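Long-range contact in agrin (Gallus gallus, PDB 1PZ7), which is a basal lamina protein that helps organise the neuromuscular synapse, and whose calcium-binding laminin G domain is probably tuned by alternative splicing and calcium: residues F52-L66 against Y77-M89. Residues are numbered along the deposited sequence; the frame is centred on the assembly and turned at random.
Sequences FELSIKTEATQGLIL and YIALAIVDGFVQM
Ile82 reaches Thr58 across the core of the laminin G beta sandwich, a worked example of how two sheets close on each other: strand 52-58 belongs to one sheet, while 63-66 and 77-83 are antiparallel neighbours in the other. The CB of Ile82 lies beside the Gly63 backbone. Its CG2 branch, anti to the backbone N, lies against the backbone of Thr61, 3.5 Å from Thr61 O, while CG1, anti to the carbonyl carbon (chi1 -59°), is touched by CD1 of Ile65, whose side chain runs across it at about a right angle. At the tip, Ile82 CD1 comes end to end with Thr58 CG2, 3.8 Å away, from the opposite sheet. That threonine is turned so that its methyl faces the core and its OG1 accepts from Ala60 N in an ST turn; OG1 is also bonded to Ile173 O. Nearer the other end of the interface the Leu80 and Leu54 side chains slide past each other in opposite directions, CD1 of the one 4.0 Å from CD2 of the other, and Ile78 CG2 sits at the edge of the Phe52 ring, near its plane, 3.9 Å from CE2. Ala116 of strand 112-119 also covers Leu80.

Strands 63-66 and 77-83 are joined first by a pair of backbone bonds between Gly63 and Ile82, the shorter being Ile82 N to Gly63 O, 2.7 Å and nearly straight at 165°. Beyond them the register slips by one residue in a classic beta bulge, with Ile65 and Leu66 both facing Leu80. Leu80 O accepts twice, from Ile65 N at 2.9 Å and from Leu66 N at 3.1 Å, both donors reaching it from the same face of the carbonyl plane.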
ATOM      1  N   PHE A  52      -5.291  -4.759  -3.855  1.00  9.41           N
ATOM      2  CA  PHE A  52      -3.837  -4.817  -3.820  1.00  9.44           C
ATOM      3  C   PHE A  52      -3.373  -6.240  -3.577  1.00  9.69           C
ATOM      4  O   PHE A  52      -3.917  -6.945  -2.729  1.00 10.18           O
ATOM      5  CB  PHE A  52      -3.289  -3.957  -2.677  1.00  9.42           C
ATOM      6  CG  PHE A  52      -3.726  -2.527  -2.722  1.00  9.86           C
ATOM      7  CD1 PHE A  52      -3.210  -1.661  -3.669  1.00 10.28           C
ATOM      8  CD2 PHE A  52      -4.638  -2.042  -1.804  1.00 10.11           C
ATOM      9  CE1 PHE A  52      -3.608  -0.341  -3.713  1.00 10.48           C
ATOM     10  CE2 PHE A  52      -5.032  -0.722  -1.838  1.00 10.38           C
ATOM     11  CZ  PHE A  52      -4.516   0.127  -2.794  1.00 10.85           C
ATOM     12  N   GLU A  53      -2.355  -6.650  -4.318  1.00  9.57           N
ATOM     13  CA  GLU A  53      -1.712  -7.933  -4.112  1.00 10.27           C
ATOM     14  C   GLU A  53      -0.240  -7.684  -4.304  1.00  9.88           C
ATOM     15  O   GLU A  53       0.151  -6.915  -5.184  1.00  9.79           O
ATOM     16  CB  GLU A  53      -2.176  -8.966  -5.125  1.00 10.59           C
ATOM     17  CG  GLU A  53      -3.509  -9.609  -4.819  1.00 13.19           C
ATOM     18  CD  GLU A  53      -3.674 -10.933  -5.543  1.00 15.52           C
ATOM     19  OE1 GLU A  53      -2.871 -11.865  -5.301  1.00 18.47           O
ATOM     20  OE2 GLU A  53      -4.598 -11.037  -6.370  1.00 18.54           O
ATOM     21  N   LEU A  54       0.581  -8.317  -3.479  1.00  9.68           N
ATOM     22  CA  LEU A  54       2.021  -8.167  -3.605  1.00  9.95           C
ATOM     23  C   LEU A  54       2.718  -9.189  -2.736  1.00  9.77           C
ATOM     24  O   LEU A  54       2.098  -9.818  -1.889  1.00 10.39           O
ATOM     25  CB  LEU A  54       2.470  -6.754  -3.205  1.00 10.13           C
ATOM     26  CG  LEU A  54       2.325  -6.329  -1.739  1.00 10.73           C
ATOM     27  CD1 LEU A  54       3.228  -5.140  -1.422  1.00 11.63           C
ATOM     28  CD2 LEU A  54       0.885  -5.999  -1.390  1.00 11.43           C
ATOM     29  N   SER A  55       4.009  -9.363  -2.967  1.00  9.63           N
ATOM     30  CA  SER A  55       4.806 -10.216  -2.115  1.00  9.97           C
ATOM     31  C   SER A  55       5.938  -9.368  -1.579  1.00  9.67           C
ATOM     32  O   SER A  55       6.499  -8.552  -2.307  1.00  9.31           O
ATOM     33  CB  SER A  55       5.336 -11.419  -2.882  1.00 10.13           C
ATOM     34  OG  SER A  55       4.307 -12.388  -3.016  1.00 12.16           O
ATOM     35  N   ILE A  56       6.250  -9.534  -0.298  1.00  9.55           N
ATOM     36  CA  ILE A  56       7.325  -8.773   0.309  1.00  9.57           C
ATOM     37  C   ILE A  56       8.217  -9.686   1.119  1.00  9.35           C
ATOM     38  O   ILE A  56       7.822 -10.784   1.510  1.00  9.17           O
ATOM     39  CB  ILE A  56       6.795  -7.607   1.190  1.00  9.96           C
ATOM     40  CG1 ILE A  56       6.127  -8.122   2.465  1.00 10.26           C
ATOM     41  CG2 ILE A  56       5.856  -6.711   0.387  1.00 10.25           C
ATOM     42  CD1 ILE A  56       5.825  -7.011   3.460  1.00 11.19           C
ATOM     43  N   LYS A  57       9.429  -9.206   1.360  1.00  8.93           N
ATOM     44  CA  LYS A  57      10.420  -9.937   2.124  1.00  9.23           C
ATOM     45  C   LYS A  57      11.064  -8.890   3.005  1.00  8.93           C
ATOM     46  O   LYS A  57      11.554  -7.879   2.510  1.00  9.19           O
ATOM     47  CB  LYS A  57      11.433 -10.585   1.184  1.00  9.24           C
ATOM     48  CG  LYS A  57      12.505 -11.405   1.865  1.00 10.81           C
ATOM     49  CD  LYS A  57      13.501 -11.906   0.839  1.00 12.95           C
ATOM     50  CE  LYS A  57      14.638 -12.673   1.467  1.00 14.15           C
ATOM     51  NZ  LYS A  57      15.555 -13.175   0.416  1.00 16.11           N
ATOM     52  N   THR A  58      11.058  -9.109   4.314  1.00  8.72           N
ATOM     53  CA  THR A  58      11.525  -8.070   5.211  1.00  8.64           C
ATOM     54  C   THR A  58      11.853  -8.565   6.608  1.00  8.63           C
ATOM     55  O   THR A  58      11.400  -9.627   7.028  1.00  8.50           O
ATOM     56  CB  THR A  58      10.430  -6.978   5.305  1.00  8.74           C
ATOM     57  OG1 THR A  58      10.906  -5.855   6.055  1.00  8.56           O
ATOM     58  CG2 THR A  58       9.215  -7.483   6.088  1.00  9.11           C
ATOM     59  N   GLU A  59      12.660  -7.770   7.307  1.00  8.79           N
ATOM     60  CA  GLU A  59      12.968  -7.985   8.719  1.00  9.10           C
ATOM     61  C   GLU A  59      12.374  -6.846   9.538  1.00  8.85           C
ATOM     62  O   GLU A  59      12.525  -6.799  10.754  1.00  9.00           O
ATOM     63  CB  GLU A  59      14.476  -8.003   8.952  1.00  9.33           C
ATOM     64  CG  GLU A  59      15.225  -9.110   8.241  1.00 11.05           C
ATOM     65  CD  GLU A  59      16.726  -8.972   8.403  1.00 12.78           C
ATOM     66  OE1 GLU A  59      17.322  -8.088   7.753  1.00 15.84           O
ATOM     67  OE2 GLU A  59      17.310  -9.736   9.188  1.00 15.22           O
ATOM     68  N   ALA A  60      11.714  -5.912   8.861  1.00  8.60           N
ATOM     69  CA  ALA A  60      11.162  -4.732   9.507  1.00  8.28           C
ATOM     70  C   ALA A  60       9.968  -5.028  10.398  1.00  8.19           C
ATOM     71  O   ALA A  60       9.108  -5.833  10.044  1.00  8.55           O
ATOM     72  CB  ALA A  60      10.771  -3.695   8.448  1.00  8.45           C
ATOM     73  N   THR A  61       9.923  -4.360  11.551  1.00  8.18           N
ATOM     74  CA  THR A  61       8.771  -4.447  12.441  1.00  8.39           C
ATOM     75  C   THR A  61       7.920  -3.182  12.320  1.00  8.36           C
ATOM     76  O   THR A  61       6.833  -3.112  12.889  1.00  8.38           O
ATOM     77  CB  THR A  61       9.193  -4.647  13.904  1.00  8.43           C
ATOM     78  OG1 THR A  61      10.122  -3.626  14.290  1.00  9.94           O
ATOM     79  CG2 THR A  61       9.929  -5.972  14.088  1.00  9.76           C
ATOM     80  N   GLN A  62       8.432  -2.178  11.607  1.00  8.26           N
ATOM     81  CA  GLN A  62       7.696  -0.937  11.357  1.00  8.27           C
ATOM     82  C   GLN A  62       8.038  -0.456   9.953  1.00  8.31           C
ATOM     83  O   GLN A  62       9.199  -0.432   9.573  1.00  9.04           O
ATOM     84  CB  GLN A  62       8.088   0.168  12.345  1.00  8.44           C
ATOM     85  CG  GLN A  62       8.259  -0.267  13.799  1.00  8.32           C
ATOM     86  CD  GLN A  62       6.955  -0.458  14.556  1.00  8.95           C
ATOM     87  OE1 GLN A  62       6.969  -0.858  15.725  1.00 11.26           O
ATOM     88  NE2 GLN A  62       5.837  -0.177  13.907  1.00  6.79           N
ATOM     89  N   GLY A  63       7.035  -0.072   9.173  1.00  8.58           N
ATOM     90  CA  GLY A  63       7.314   0.448   7.850  1.00  8.63           C
ATOM     91  C   GLY A  63       6.097   0.619   6.976  1.00  8.62           C
ATOM     92  O   GLY A  63       5.182  -0.191   7.011  1.00  9.45           O
ATOM     93  N   LEU A  64       6.098   1.684   6.183  1.00  8.25           N
ATOM     94  CA  LEU A  64       5.020   1.937   5.243  1.00  8.15           C
ATOM     95  C   LEU A  64       5.261   1.137   3.967  1.00  8.31           C
ATOM     96  O   LEU A  64       6.294   1.284   3.317  1.00  8.96           O
ATOM     97  CB  LEU A  64       4.934   3.430   4.932  1.00  8.51           C
ATOM     98  CG  LEU A  64       3.840   3.858   3.953  1.00  9.00           C
ATOM     99  CD1 LEU A  64       2.454   3.472   4.464  1.00  8.71           C
ATOM    100  CD2 LEU A  64       3.916   5.346   3.736  1.00 10.59           C
ATOM    101  N   ILE A  65       4.307   0.284   3.621  1.00  8.36           N
ATOM    102  CA  ILE A  65       4.414  -0.529   2.415  1.00  8.65           C
ATOM    103  C   ILE A  65       3.842   0.201   1.207  1.00  8.75           C
ATOM    104  O   ILE A  65       4.491   0.316   0.171  1.00  8.49           O
ATOM    105  CB  ILE A  65       3.684  -1.880   2.585  1.00  8.50           C
ATOM    106  CG1 ILE A  65       4.320  -2.695   3.716  1.00  9.03           C
ATOM    107  CG2 ILE A  65       3.708  -2.663   1.267  1.00  9.81           C
ATOM    108  CD1 ILE A  65       3.479  -3.873   4.176  1.00  9.90           C
ATOM    109  N   LEU A  66       2.624   0.704   1.355  1.00  9.33           N
ATOM    110  CA  LEU A  66       1.928   1.306   0.238  1.00  9.93           C
ATOM    111  C   LEU A  66       0.956   2.360   0.750  1.00  9.09           C
ATOM    112  O   LEU A  66       0.330   2.181   1.795  1.00  9.13           O
ATOM    113  CB  LEU A  66       1.224   0.178  -0.530  1.00 10.92           C
ATOM    114  CG  LEU A  66       0.156   0.390  -1.590  1.00 12.60           C
ATOM    115  CD1 LEU A  66       0.060  -0.889  -2.404  1.00 13.56           C
ATOM    116  CD2 LEU A  66      -1.185   0.722  -0.969  1.00 12.34           C
ATOM    117  N   TYR A  77      -7.537   8.059   2.064  1.00  7.98           N
ATOM    118  CA  TYR A  77      -6.389   7.209   1.814  1.00  8.14           C
ATOM    119  C   TYR A  77      -6.707   5.770   2.133  1.00  8.28           C
ATOM    120  O   TYR A  77      -7.634   5.480   2.876  1.00  8.61           O
ATOM    121  CB  TYR A  77      -5.196   7.645   2.676  1.00  8.27           C
ATOM    122  CG  TYR A  77      -5.497   7.613   4.154  1.00  8.83           C
ATOM    123  CD1 TYR A  77      -5.248   6.470   4.909  1.00  9.37           C
ATOM    124  CD2 TYR A  77      -6.056   8.705   4.788  1.00  9.51           C
ATOM    125  CE1 TYR A  77      -5.542   6.430   6.258  1.00  9.94           C
ATOM    126  CE2 TYR A  77      -6.350   8.677   6.130  1.00 10.47           C
ATOM    127  CZ  TYR A  77      -6.094   7.537   6.858  1.00  9.99           C
ATOM    128  OH  TYR A  77      -6.399   7.524   8.202  1.00 11.45           O
ATOM    129  N   ILE A  78      -5.935   4.879   1.532  1.00  8.30           N
ATOM    130  CA  ILE A  78      -5.923   3.477   1.902  1.00  8.53           C
ATOM    131  C   ILE A  78      -4.444   3.121   1.886  1.00  8.74           C
ATOM    132  O   ILE A  78      -3.714   3.479   0.955  1.00  8.71           O
ATOM    133  CB  ILE A  78      -6.788   2.586   0.976  1.00  8.51           C
ATOM    134  CG1 ILE A  78      -6.785   1.139   1.471  1.00  8.74           C
ATOM    135  CG2 ILE A  78      -6.318   2.644  -0.464  1.00  8.68           C
ATOM    136  CD1 ILE A  78      -7.920   0.321   0.897  1.00  9.61           C
ATOM    137  N   ALA A  79      -3.981   2.472   2.947  1.00  8.89           N
ATOM    138  CA  ALA A  79      -2.567   2.181   3.074  1.00  9.15           C
ATOM    139  C   ALA A  79      -2.314   0.832   3.710  1.00  9.26           C
ATOM    140  O   ALA A  79      -3.135   0.335   4.483  1.00  9.28           O
ATOM    141  CB  ALA A  79      -1.895   3.263   3.897  1.00  9.55           C
ATOM    142  N   LEU A  80      -1.167   0.254   3.362  1.00  8.82           N
ATOM    143  CA  LEU A  80      -0.666  -0.971   3.972  1.00  9.31           C
ATOM    144  C   LEU A  80       0.621  -0.609   4.693  1.00  9.09           C
ATOM    145  O   LEU A  80       1.464   0.106   4.147  1.00  9.05           O
ATOM    146  CB  LEU A  80      -0.371  -2.033   2.918  1.00  9.57           C
ATOM    147  CG  LEU A  80      -1.574  -2.485   2.097  1.00 10.38           C
ATOM    148  CD1 LEU A  80      -1.162  -3.488   1.036  1.00 10.95           C
ATOM    149  CD2 LEU A  80      -2.639  -3.070   3.009  1.00 12.09           C
ATOM    150  N   ALA A  81       0.784  -1.100   5.912  1.00  9.34           N
ATOM    151  CA  ALA A  81       1.975  -0.800   6.687  1.00  9.21           C
ATOM    152  C   ALA A  81       2.267  -1.946   7.619  1.00  9.28           C
ATOM    153  O   ALA A  81       1.370  -2.699   7.974  1.00  9.13           O
ATOM    154  CB  ALA A  81       1.771   0.471   7.492  1.00  9.21           C
ATOM    155  N   ILE A  82       3.527  -2.072   8.008  1.00  8.78           N
ATOM    156  CA  ILE A  82       3.913  -3.022   9.032  1.00  8.87           C
ATOM    157  C   ILE A  82       3.894  -2.217  10.317  1.00  8.76           C
ATOM    158  O   ILE A  82       4.609  -1.226  10.429  1.00  8.54           O
ATOM    159  CB  ILE A  82       5.317  -3.581   8.766  1.00  8.98           C
ATOM    160  CG1 ILE A  82       5.380  -4.271   7.398  1.00  9.43           C
ATOM    161  CG2 ILE A  82       5.710  -4.553   9.873  1.00  9.15           C
ATOM    162  CD1 ILE A  82       6.786  -4.703   6.991  1.00  9.97           C
ATOM    163  N   VAL A  83       3.049  -2.611  11.259  1.00  8.55           N
ATOM    164  CA  VAL A  83       2.932  -1.907  12.524  1.00  8.95           C
ATOM    165  C   VAL A  83       3.149  -2.911  13.635  1.00  8.74           C
ATOM    166  O   VAL A  83       2.374  -3.855  13.791  1.00  8.58           O
ATOM    167  CB  VAL A  83       1.550  -1.256  12.683  1.00  9.23           C
ATOM    168  CG1 VAL A  83       1.419  -0.605  14.053  1.00 10.35           C
ATOM    169  CG2 VAL A  83       1.312  -0.245  11.570  1.00  9.69           C
ATOM    170  N   ASP A  84       4.205  -2.705  14.409  1.00  8.64           N
ATOM    171  CA  ASP A  84       4.553  -3.611  15.493  1.00  8.82           C
ATOM    172  C   ASP A  84       4.638  -5.066  15.015  1.00  8.86           C
ATOM    173  O   ASP A  84       4.182  -5.981  15.703  1.00  9.17           O
ATOM    174  CB  ASP A  84       3.547  -3.483  16.646  1.00  9.08           C
ATOM    175  CG  ASP A  84       3.545  -2.101  17.282  1.00 10.66           C
ATOM    176  OD1 ASP A  84       4.599  -1.438  17.295  1.00 12.40           O
ATOM    177  OD2 ASP A  84       2.529  -1.600  17.810  1.00 14.49           O
ATOM    178  N   GLY A  85       5.220  -5.273  13.838  1.00  8.80           N
ATOM    179  CA  GLY A  85       5.473  -6.613  13.329  1.00  8.50           C
ATOM    180  C   GLY A  85       4.383  -7.297  12.526  1.00  8.51           C
ATOM    181  O   GLY A  85       4.569  -8.434  12.081  1.00  8.52           O
ATOM    182  N   PHE A  86       3.259  -6.619  12.331  1.00  8.04           N
ATOM    183  CA  PHE A  86       2.150  -7.195  11.584  1.00  8.34           C
ATOM    184  C   PHE A  86       1.655  -6.239  10.516  1.00  8.34           C
ATOM    185  O   PHE A  86       1.581  -5.029  10.727  1.00  8.75           O
ATOM    186  CB  PHE A  86       1.005  -7.549  12.533  1.00  8.49           C
ATOM    187  CG  PHE A  86       1.344  -8.644  13.508  1.00  8.67           C
ATOM    188  CD1 PHE A  86       1.852  -8.342  14.761  1.00  9.65           C
ATOM    189  CD2 PHE A  86       1.166  -9.976  13.165  1.00  9.46           C
ATOM    190  CE1 PHE A  86       2.173  -9.345  15.656  1.00  9.91           C
ATOM    191  CE2 PHE A  86       1.479 -10.985  14.061  1.00  8.87           C
ATOM    192  CZ  PHE A  86       1.984 -10.668  15.303  1.00  9.50           C
ATOM    193  N   VAL A  87       1.320  -6.785   9.359  1.00  8.46           N
ATOM    194  CA  VAL A  87       0.768  -5.954   8.314  1.00  8.91           C
ATOM    195  C   VAL A  87      -0.635  -5.539   8.721  1.00  8.83           C
ATOM    196  O   VAL A  87      -1.405  -6.329   9.276  1.00  8.75           O
ATOM    197  CB  VAL A  87       0.684  -6.697   6.969  1.00  8.87           C
ATOM    198  CG1 VAL A  87       0.004  -5.826   5.909  1.00  9.22           C
ATOM    199  CG2 VAL A  87       2.066  -7.116   6.500  1.00  9.23           C
ATOM    200  N   GLN A  88      -0.959  -4.279   8.472  1.00  8.79           N
ATOM    201  CA  GLN A  88      -2.312  -3.823   8.678  1.00  9.56           C
ATOM    202  C   GLN A  88      -2.717  -2.902   7.547  1.00  9.51           C
ATOM    203  O   GLN A  88      -1.879  -2.239   6.928  1.00  9.84           O
ATOM    204  CB  GLN A  88      -2.482  -3.148  10.033  1.00  9.94           C
ATOM    205  CG  GLN A  88      -1.757  -1.839  10.206  1.00 10.39           C
ATOM    206  CD  GLN A  88      -2.068  -1.202  11.547  1.00 10.38           C
ATOM    207  OE1 GLN A  88      -2.313   0.006  11.630  1.00 12.30           O
ATOM    208  NE2 GLN A  88      -2.074  -2.009  12.596  1.00  9.06           N
ATOM    209  N   MET A  89      -4.008  -2.895   7.265  1.00  9.32           N
ATOM    210  CA  MET A  89      -4.580  -2.012   6.274  1.00  9.49           C
ATOM    211  C   MET A  89      -5.394  -0.976   7.018  1.00  9.55           C
ATOM    212  O   MET A  89      -6.060  -1.280   8.008  1.00  9.91           O
ATOM    213  CB  MET A  89      -5.463  -2.782   5.307  1.00  9.89           C
ATOM    214  CG  MET A  89      -6.106  -1.898   4.268  1.00 10.02           C
ATOM    215  SD  MET A  89      -6.836  -2.792   2.895  1.00 11.46           S
ATOM    216  CE  MET A  89      -8.054  -3.760   3.740  1.00 11.15           C
TER